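Local structure of NRPS (Penicillium fellutanum, 6NKI) at residues F25-T30 with Y51-A56; G89-P94 with V144-D149. The protein binds the dinucleotide NADPH in a Rossmann-type domain of the male sterility protein family and probably works as part of a nonribosomal peptide synthetase. All coordinates share one frame; numbering follows the deposited sequence.

From the N terminus, strand 22-27 runs into the turn through Gly28 and Thr30, helix 32-43 follows, and contact 1 (25-30 with 51-56) closes this first beta-alpha-beta unit by laying strand 47-54 parallel to the first strand. The chain then passes helix 59-72 and edge strand 84-88, and contact 2 (89-94 with 144-149) opens on the loop beyond it, closing a longer excursion on helix 136-156. The two closures neither nest nor cross but come in series; the centres of contact 1 and contact 2 are about 12 Å apart. Leu53 and Thr27 pack against Leu91, joining them, and both contacts border NADPH: contact 1 at its 2'-phosphate, contact 2 at its adenine.

Contact 1 (F25-T30 with Y51-A56); sequences FLTGAT and YVLARA. With NDP (NADPH dihydro-nicotinamide-adenine-dinucleotide phosphate), chain B.
Phe25 lies beside Tyr51 in a parallel strand pair, and its ring edge meets the Tyr51 methylene, CD1 standing 3.7 Å from CB in the plane of the ring. Its CG is anti to the backbone N (chi1 167°), which carries the ring forward along the sheet toward Leu53, while the Tyr51 ring leads away; both rings also meet Trp87 of strand 84-88. Leu26 supplies the backbone bonds: its N donates to Tyr51 O (2.6 Å), and its O accepts from Leu53 N (2.8 Å). The same carbonyl O receives a CA-H...O contact from Val52 CA at 3.0 Å. On the face opposite Phe25, Leu26 CD2 packs on Val52 CG1. Thr27 and Leu53 point the same way, side by side; Thr27 OG1, anti to its own N (chi1 178°), rests 3.3 Å from Leu53 CD2. Gly28, at positive phi, turns the chain out of the strand beneath the adenosine ribose of NADPH, its CA 3.6 Å from O3B. Ala29 CB then folds back onto Val52 CG1, and Thr30 reaches the ribose, though the exact place of its hydroxyl is doubtful. Across from it, the extended Arg55 brings NH2 to O2X of the 2'-phosphate in the guanidinium plane, a 2.7 Å hydrogen bond with an N-H...O angle of 163°. The first two strands of this Rossmann fold thus present a glycine turn to the ribose and an arginine to the phosphate; this positive charge probably helps distinguish NADPH from NADH.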
loop_
_atom_site.group_PDB
_atom_site.type_symbol
_atom_site.label_atom_id
_atom_site.label_comp_id
_atom_site.label_asym_id
_atom_site.label_seq_id
_atom_site.Cartn_x
_atom_site.Cartn_y
_atom_site.Cartn_z
ATOM N N PHE A 25 13.599 14.716 -17.118
ATOM C CA PHE A 25 14.537 15.501 -16.323
ATOM C C PHE A 25 14.054 15.601 -14.887
ATOM O O PHE A 25 12.875 15.863 -14.623
ATOM C CB PHE A 25 14.764 16.932 -16.925
ATOM C CG PHE A 25 15.463 17.886 -15.988
ATOM C CD1 PHE A 25 16.822 17.748 -15.700
ATOM C CD2 PHE A 25 14.757 18.926 -15.395
ATOM C CE1 PHE A 25 17.457 18.620 -14.822
ATOM C CE2 PHE A 25 15.385 19.814 -14.527
ATOM C CZ PHE A 25 16.733 19.662 -14.242
ATOM N N LEU A 26 14.988 15.421 -13.964
ATOM C CA LEU A 26 14.666 15.260 -12.558
ATOM C C LEU A 26 15.610 16.091 -11.711
ATOM O O LEU A 26 16.827 16.002 -11.872
ATOM C CB LEU A 26 14.788 13.783 -12.144
ATOM C CG LEU A 26 14.502 13.383 -10.700
ATOM C CD1 LEU A 26 13.025 13.596 -10.403
ATOM C CD2 LEU A 26 14.922 11.917 -10.464
ATOM N N THR A 27 15.050 16.851 -10.782
ATOM C CA THR A 27 15.814 17.445 -9.696
ATOM C C THR A 27 15.461 16.759 -8.378
ATOM O O THR A 27 14.374 16.191 -8.229
ATOM C CB THR A 27 15.558 18.956 -9.610
ATOM O OG1 THR A 27 16.291 19.499 -8.502
ATOM C CG2 THR A 27 14.074 19.257 -9.471
ATOM N N GLY A 28 16.393 16.778 -7.430
ATOM C CA GLY A 28 16.101 16.247 -6.112
ATOM C C GLY A 28 16.433 14.790 -5.916
ATOM O O GLY A 28 16.001 14.201 -4.924
ATOM N N ALA A 29 17.204 14.200 -6.832
ATOM C CA ALA A 29 17.477 12.768 -6.794
ATOM C C ALA A 29 18.323 12.353 -5.600
ATOM O O ALA A 29 18.320 11.173 -5.229
ATOM C CB ALA A 29 18.180 12.341 -8.081
ATOM N N THR A 30 19.076 13.279 -5.033
ATOM C CA THR A 30 19.766 13.068 -3.772
ATOM C C THR A 30 18.795 13.036 -2.607
ATOM O O THR A 30 19.131 12.517 -1.537
ATOM C CB THR A 30 20.767 14.208 -3.562
ATOM O OG1 THR A 30 20.046 15.431 -3.356
ATOM C CG2 THR A 30 21.612 14.392 -4.800
ATOM N N TYR A 51 17.787 12.643 -16.836
ATOM C CA TYR A 51 18.712 13.719 -16.503
ATOM C C TYR A 51 18.424 14.162 -15.079
ATOM O O TYR A 51 17.274 14.472 -14.750
ATOM C CB TYR A 51 18.567 14.934 -17.434
ATOM C CG TYR A 51 18.589 14.665 -18.915
ATOM C CD1 TYR A 51 19.729 14.186 -19.539
ATOM C CD2 TYR A 51 17.484 14.981 -19.712
ATOM C CE1 TYR A 51 19.758 13.973 -20.934
ATOM C CE2 TYR A 51 17.504 14.762 -21.101
ATOM C CZ TYR A 51 18.649 14.263 -21.700
ATOM O OH TYR A 51 18.683 14.037 -23.052
ATOM N N VAL A 52 19.458 14.223 -14.245
ATOM C CA VAL A 52 19.281 14.588 -12.840
ATOM C C VAL A 52 20.141 15.811 -12.491
ATOM O O VAL A 52 21.363 15.823 -12.707
ATOM C CB VAL A 52 19.559 13.402 -11.904
ATOM C CG1 VAL A 52 18.553 12.314 -12.168
ATOM C CG2 VAL A 52 20.944 12.847 -12.110
ATOM N N LEU A 53 19.475 16.841 -11.971
ATOM C CA LEU A 53 20.137 17.968 -11.352
ATOM C C LEU A 53 21.033 17.475 -10.232
ATOM O O LEU A 53 20.618 16.674 -9.392
ATOM C CB LEU A 53 19.095 18.948 -10.803
ATOM C CG LEU A 53 19.660 20.356 -10.514
ATOM C CD1 LEU A 53 20.210 20.995 -11.807
ATOM C CD2 LEU A 53 18.670 21.326 -9.858
ATOM N N ALA A 54 22.270 17.943 -10.220
ATOM C CA ALA A 54 23.205 17.632 -9.150
ATOM C C ALA A 54 23.740 18.934 -8.577
ATOM O O ALA A 54 24.357 19.727 -9.298
ATOM C CB ALA A 54 24.353 16.757 -9.639
ATOM N N ARG A 55 23.483 19.148 -7.285
ATOM C CA ARG A 55 23.976 20.335 -6.596
ATOM C C ARG A 55 25.474 20.504 -6.800
ATOM O O ARG A 55 25.954 21.618 -7.039
ATOM C CB ARG A 55 23.628 20.233 -5.106
ATOM C CG ARG A 55 23.961 21.454 -4.264
ATOM C CD ARG A 55 23.442 21.290 -2.834
ATOM N NE ARG A 55 23.835 22.401 -1.967
ATOM C CZ ARG A 55 23.485 22.514 -0.688
ATOM N NH1 ARG A 55 23.895 23.557 0.027
ATOM N NH2 ARG A 55 22.721 21.588 -0.124
ATOM N N ALA A 56 26.219 19.402 -6.756
ATOM C CA ALA A 56 27.671 19.477 -6.848
ATOM C C ALA A 56 28.094 19.891 -8.258
ATOM O O ALA A 56 27.470 19.482 -9.239
ATOM C CB ALA A 56 28.315 18.139 -6.476
HETATM P PA NDP B . 17.131 17.278 1.627
HETATM O O1A NDP B . 16.569 18.456 2.369
HETATM O O2A NDP B . 18.624 17.143 1.480
HETATM O O5B NDP B . 16.394 17.023 0.133
HETATM C C5B NDP B . 16.289 18.241 -0.517
HETATM C C4B NDP B . 16.778 18.087 -1.959
HETATM O O4B NDP B . 16.925 19.419 -2.523
HETATM C C3B NDP B . 18.109 17.353 -2.001
HETATM O O3B NDP B . 18.143 16.563 -3.141
HETATM C C2B NDP B . 19.180 18.489 -2.178
HETATM O O2B NDP B . 20.283 18.128 -2.889
HETATM C C1B NDP B . 18.284 19.548 -2.987
HETATM N N9A NDP B . 18.747 20.969 -2.785
HETATM C C8A NDP B . 18.760 21.742 -1.601
HETATM N N7A NDP B . 19.248 22.996 -1.785
HETATM C C5A NDP B . 19.569 23.034 -3.160
HETATM C C6A NDP B . 20.114 24.044 -3.983
HETATM N N6A NDP B . 20.444 25.280 -3.470
HETATM N N1A NDP B . 20.339 23.831 -5.315
HETATM C C2A NDP B . 20.000 22.585 -5.769
HETATM N N3A NDP B . 19.476 21.537 -5.132
HETATM C C4A NDP B . 19.263 21.785 -3.793
HETATM O O3 NDP B . 16.640 15.934 2.510
HETATM P PN NDP B . 15.134 16.117 3.069
HETATM O O1N NDP B . 14.656 14.832 3.622
HETATM O O2N NDP B . 14.988 17.403 3.856
HETATM O O5D NDP B . 13.918 16.407 1.705
HETATM C C5D NDP B . 13.895 15.374 0.715
HETATM C C4D NDP B . 12.409 15.057 0.196
HETATM O O4D NDP B . 11.601 14.514 1.250
HETATM C C3D NDP B . 11.670 16.332 -0.308
HETATM O O3D NDP B . 11.320 16.154 -1.667
HETATM C C2D NDP B . 10.389 16.490 0.559
HETATM O O2D NDP B . 9.204 16.631 -0.204
HETATM C C1D NDP B . 10.293 15.167 1.273
HETATM N N1N NDP B . 9.955 15.255 2.772
HETATM C C2N NDP B . 10.433 14.218 3.514
HETATM C C3N NDP B . 10.271 14.140 4.843
HETATM C C7N NDP B . 10.803 12.898 5.354
HETATM O O7N NDP B . 11.853 12.364 5.009
HETATM N N7N NDP B . 9.960 12.241 6.190
HETATM C C4N NDP B . 9.564 15.224 5.672
HETATM C C5N NDP B . 8.930 16.255 4.782
HETATM C C6N NDP B . 9.121 16.258 3.428
HETATM P P2B NDP B . 21.799 17.789 -1.841
HETATM O O1X NDP B . 22.717 17.278 -2.907
HETATM O O2X NDP B . 22.121 19.160 -1.237
HETATM O O3X NDP B . 21.170 16.778 -0.934
#

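Contact 2 (G89-P94 with V144-D149). With NDP (NADPH dihydro-nicotinamide-adenine-dinucleotide phosphate), chain B.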
loop_
_atom_site.group_PDB
_atom_site.type_symbol
_atom_site.label_atom_id
_atom_site.label_comp_id
_atom_site.label_asym_id
_atom_site.label_seq_id
_atom_site.Cartn_x
_atom_site.Cartn_y
_atom_site.Cartn_z
ATOM N N GLY A 89 24.196 21.839 -11.614
ATOM C CA GLY A 89 23.264 22.940 -11.528
ATOM C C GLY A 89 23.002 23.337 -10.094
ATOM O O GLY A 89 23.660 22.866 -9.165
ATOM N N ASP A 90 22.022 24.225 -9.938
ATOM C CA ASP A 90 21.682 24.818 -8.653
ATOM C C ASP A 90 20.396 25.607 -8.813
ATOM O O ASP A 90 20.312 26.553 -9.604
ATOM C CB ASP A 90 22.831 25.693 -8.116
ATOM C CG ASP A 90 22.579 26.220 -6.689
ATOM O OD1 ASP A 90 21.429 26.171 -6.193
ATOM O OD2 ASP A 90 23.562 26.635 -6.034
ATOM N N LEU A 91 19.394 25.202 -8.041
ATOM C CA LEU A 91 18.074 25.804 -8.119
ATOM C C LEU A 91 18.151 27.318 -7.942
ATOM O O LEU A 91 17.375 28.066 -8.552
ATOM C CB LEU A 91 17.192 25.159 -7.044
ATOM C CG LEU A 91 16.958 23.629 -7.008
ATOM C CD1 LEU A 91 16.270 23.200 -5.722
ATOM C CD2 LEU A 91 16.162 23.122 -8.182
ATOM N N SER A 92 19.102 27.788 -7.129
ATOM C CA SER A 92 19.189 29.215 -6.822
ATOM C C SER A 92 19.526 30.027 -8.063
ATOM O O SER A 92 18.901 31.059 -8.331
ATOM C CB SER A 92 20.224 29.456 -5.719
ATOM O OG SER A 92 19.828 28.816 -4.516
ATOM N N GLN A 93 20.503 29.570 -8.842
ATOM C CA GLN A 93 20.984 30.346 -9.974
ATOM C C GLN A 93 19.936 30.424 -11.079
ATOM O O GLN A 93 19.012 29.612 -11.141
ATOM C CB GLN A 93 22.276 29.747 -10.529
ATOM C CG GLN A 93 23.469 29.819 -9.581
ATOM C CD GLN A 93 24.751 29.284 -10.206
ATOM O OE1 GLN A 93 24.773 28.884 -11.373
ATOM N NE2 GLN A 93 25.821 29.253 -9.420
ATOM N N PRO A 94 20.053 31.411 -11.958
ATOM C CA PRO A 94 19.174 31.447 -13.126
ATOM C C PRO A 94 19.402 30.233 -14.002
ATOM O O PRO A 94 20.523 29.736 -14.135
ATOM C CB PRO A 94 19.589 32.735 -13.851
ATOM C CG PRO A 94 20.242 33.566 -12.806
ATOM C CD PRO A 94 20.938 32.589 -11.906
ATOM N N VAL A 144 11.215 28.862 -6.192
ATOM C CA VAL A 144 10.185 29.408 -7.074
ATOM C C VAL A 144 10.724 29.900 -8.423
ATOM O O VAL A 144 10.013 29.823 -9.430
ATOM C CB VAL A 144 9.426 30.530 -6.351
ATOM C CG1 VAL A 144 8.235 31.022 -7.194
ATOM C CG2 VAL A 144 8.995 30.087 -4.966
ATOM N N ARG A 145 11.948 30.424 -8.467
ATOM C CA ARG A 145 12.540 30.843 -9.739
ATOM C C ARG A 145 12.772 29.642 -10.641
ATOM O O ARG A 145 12.487 29.686 -11.844
ATOM C CB ARG A 145 13.859 31.568 -9.473
ATOM C CG ARG A 145 14.665 32.051 -10.679
ATOM C CD ARG A 145 14.187 33.373 -11.227
ATOM N NE ARG A 145 15.133 33.855 -12.238
ATOM C CZ ARG A 145 15.009 34.984 -12.933
ATOM N NH1 ARG A 145 13.980 35.796 -12.723
ATOM N NH2 ARG A 145 15.934 35.312 -13.826
ATOM N N SER A 146 13.314 28.576 -10.062
ATOM C CA SER A 146 13.423 27.269 -10.685
ATOM C C SER A 146 12.097 26.888 -11.340
ATOM O O SER A 146 12.078 26.444 -12.495
ATOM C CB SER A 146 13.881 26.254 -9.626
ATOM O OG SER A 146 12.994 26.192 -8.522
ATOM N N THR A 147 10.981 27.105 -10.632
ATOM C CA THR A 147 9.673 26.788 -11.198
ATOM C C THR A 147 9.361 27.715 -12.366
ATOM O O THR A 147 8.875 27.275 -13.415
ATOM C CB THR A 147 8.586 26.871 -10.108
ATOM O OG1 THR A 147 8.912 26.008 -8.999
ATOM C CG2 THR A 147 7.212 26.458 -10.658
ATOM N N PHE A 148 9.654 29.009 -12.199
ATOM C CA PHE A 148 9.478 29.982 -13.271
ATOM C C PHE A 148 10.331 29.623 -14.478
ATOM O O PHE A 148 9.855 29.631 -15.620
ATOM C CB PHE A 148 9.833 31.376 -12.750
ATOM C CG PHE A 148 9.643 32.484 -13.761
ATOM C CD1 PHE A 148 8.378 32.994 -14.029
ATOM C CD2 PHE A 148 10.735 33.017 -14.435
ATOM C CE1 PHE A 148 8.207 34.001 -14.947
ATOM C CE2 PHE A 148 10.567 34.028 -15.354
ATOM C CZ PHE A 148 9.303 34.519 -15.612
ATOM N N ASP A 149 11.606 29.311 -14.242
ATOM C CA ASP A 149 12.471 28.872 -15.331
ATOM C C ASP A 149 11.865 27.677 -16.064
ATOM O O ASP A 149 11.969 27.580 -17.294
ATOM C CB ASP A 149 13.859 28.526 -14.780
ATOM C CG ASP A 149 14.616 29.746 -14.256
ATOM O OD1 ASP A 149 14.436 30.852 -14.812
ATOM O OD2 ASP A 149 15.381 29.591 -13.273
HETATM P PA NDP B . 17.131 17.278 1.627
HETATM O O1A NDP B . 16.569 18.456 2.369
HETATM O O2A NDP B . 18.624 17.143 1.480
HETATM O O5B NDP B . 16.394 17.023 0.133
HETATM C C5B NDP B . 16.289 18.241 -0.517
HETATM C C4B NDP B . 16.778 18.087 -1.959
HETATM O O4B NDP B . 16.925 19.419 -2.523
HETATM C C3B NDP B . 18.109 17.353 -2.001
HETATM O O3B NDP B . 18.143 16.563 -3.141
HETATM C C2B NDP B . 19.180 18.489 -2.178
HETATM O O2B NDP B . 20.283 18.128 -2.889
HETATM C C1B NDP B . 18.284 19.548 -2.987
HETATM N N9A NDP B . 18.747 20.969 -2.785
HETATM C C8A NDP B . 18.760 21.742 -1.601
HETATM N N7A NDP B . 19.248 22.996 -1.785
HETATM C C5A NDP B . 19.569 23.034 -3.160
HETATM C C6A NDP B . 20.114 24.044 -3.983
HETATM N N6A NDP B . 20.444 25.280 -3.470
HETATM N N1A NDP B . 20.339 23.831 -5.315
HETATM C C2A NDP B . 20.000 22.585 -5.769
HETATM N N3A NDP B . 19.476 21.537 -5.132
HETATM C C4A NDP B . 19.263 21.785 -3.793
HETATM O O3 NDP B . 16.640 15.934 2.510
HETATM P PN NDP B . 15.134 16.117 3.069
HETATM O O1N NDP B . 14.656 14.832 3.622
HETATM O O2N NDP B . 14.988 17.403 3.856
HETATM O O5D NDP B . 13.918 16.407 1.705
HETATM C C5D NDP B . 13.895 15.374 0.715
HETATM C C4D NDP B . 12.409 15.057 0.196
HETATM O O4D NDP B . 11.601 14.514 1.250
HETATM C C3D NDP B . 11.670 16.332 -0.308
HETATM O O3D NDP B . 11.320 16.154 -1.667
HETATM C C2D NDP B . 10.389 16.490 0.559
HETATM O O2D NDP B . 9.204 16.631 -0.204
HETATM C C1D NDP B . 10.293 15.167 1.273
HETATM N N1N NDP B . 9.955 15.255 2.772
HETATM C C2N NDP B . 10.433 14.218 3.514
HETATM C C3N NDP B . 10.271 14.140 4.843
HETATM C C7N NDP B . 10.803 12.898 5.354
HETATM O O7N NDP B . 11.853 12.364 5.009
HETATM N N7N NDP B . 9.960 12.241 6.190
HETATM C C4N NDP B . 9.564 15.224 5.672
HETATM C C5N NDP B . 8.930 16.255 4.782
HETATM C C6N NDP B . 9.121 16.258 3.428
HETATM P P2B NDP B . 21.799 17.789 -1.841
HETATM O O1X NDP B . 22.717 17.278 -2.907
HETATM O O2X NDP B . 22.121 19.160 -1.237
HETATM O O3X NDP B . 21.170 16.778 -0.934
#
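Loose packing of a loop on a helix, with no hydrogen bond between the two segments, joins 89-94 to 144-149 on one flank of the Rossmann fold. The loop leaves the C-terminal end of edge strand 84-88, and the helical turn belongs to helix 136-156. Leu91 and Ser146 make the inner part: Leu91 CD2 lies 4.1 Å from Ser146 CB, and Leu91 O is equally far from that carbon. Ser146 OG is instead hydrogen-bonded within its own helix to Ala142 O, which leaves its methylene as the surface met by the loop. Farther out, Pro94 CB sits at the edge of the Arg145 guanidinium, near its plane, at 4.5 Å from NH2. Asp149 faces the same end of the loop, its OD2 taking a weak hydrogen bond from His95 N.

On its other flank the loop receives the adenine of NADPH. With CG anti to the carbonyl carbon (chi1 -58°), the Leu91 side chain lies over one face of the base, CG 3.4 Å from C2A and almost straight above it, so this leucine lies between cofactor and helix. Asp90 OD1 closes an Asx turn by accepting from Ser92 N at 3.0 Å, a nearly straight bond (165°) that approaches from above the carboxylate plane. That same oxygen also accepts from adenine N6A, again at 3.0 Å, with an N-H...O angle of 137°.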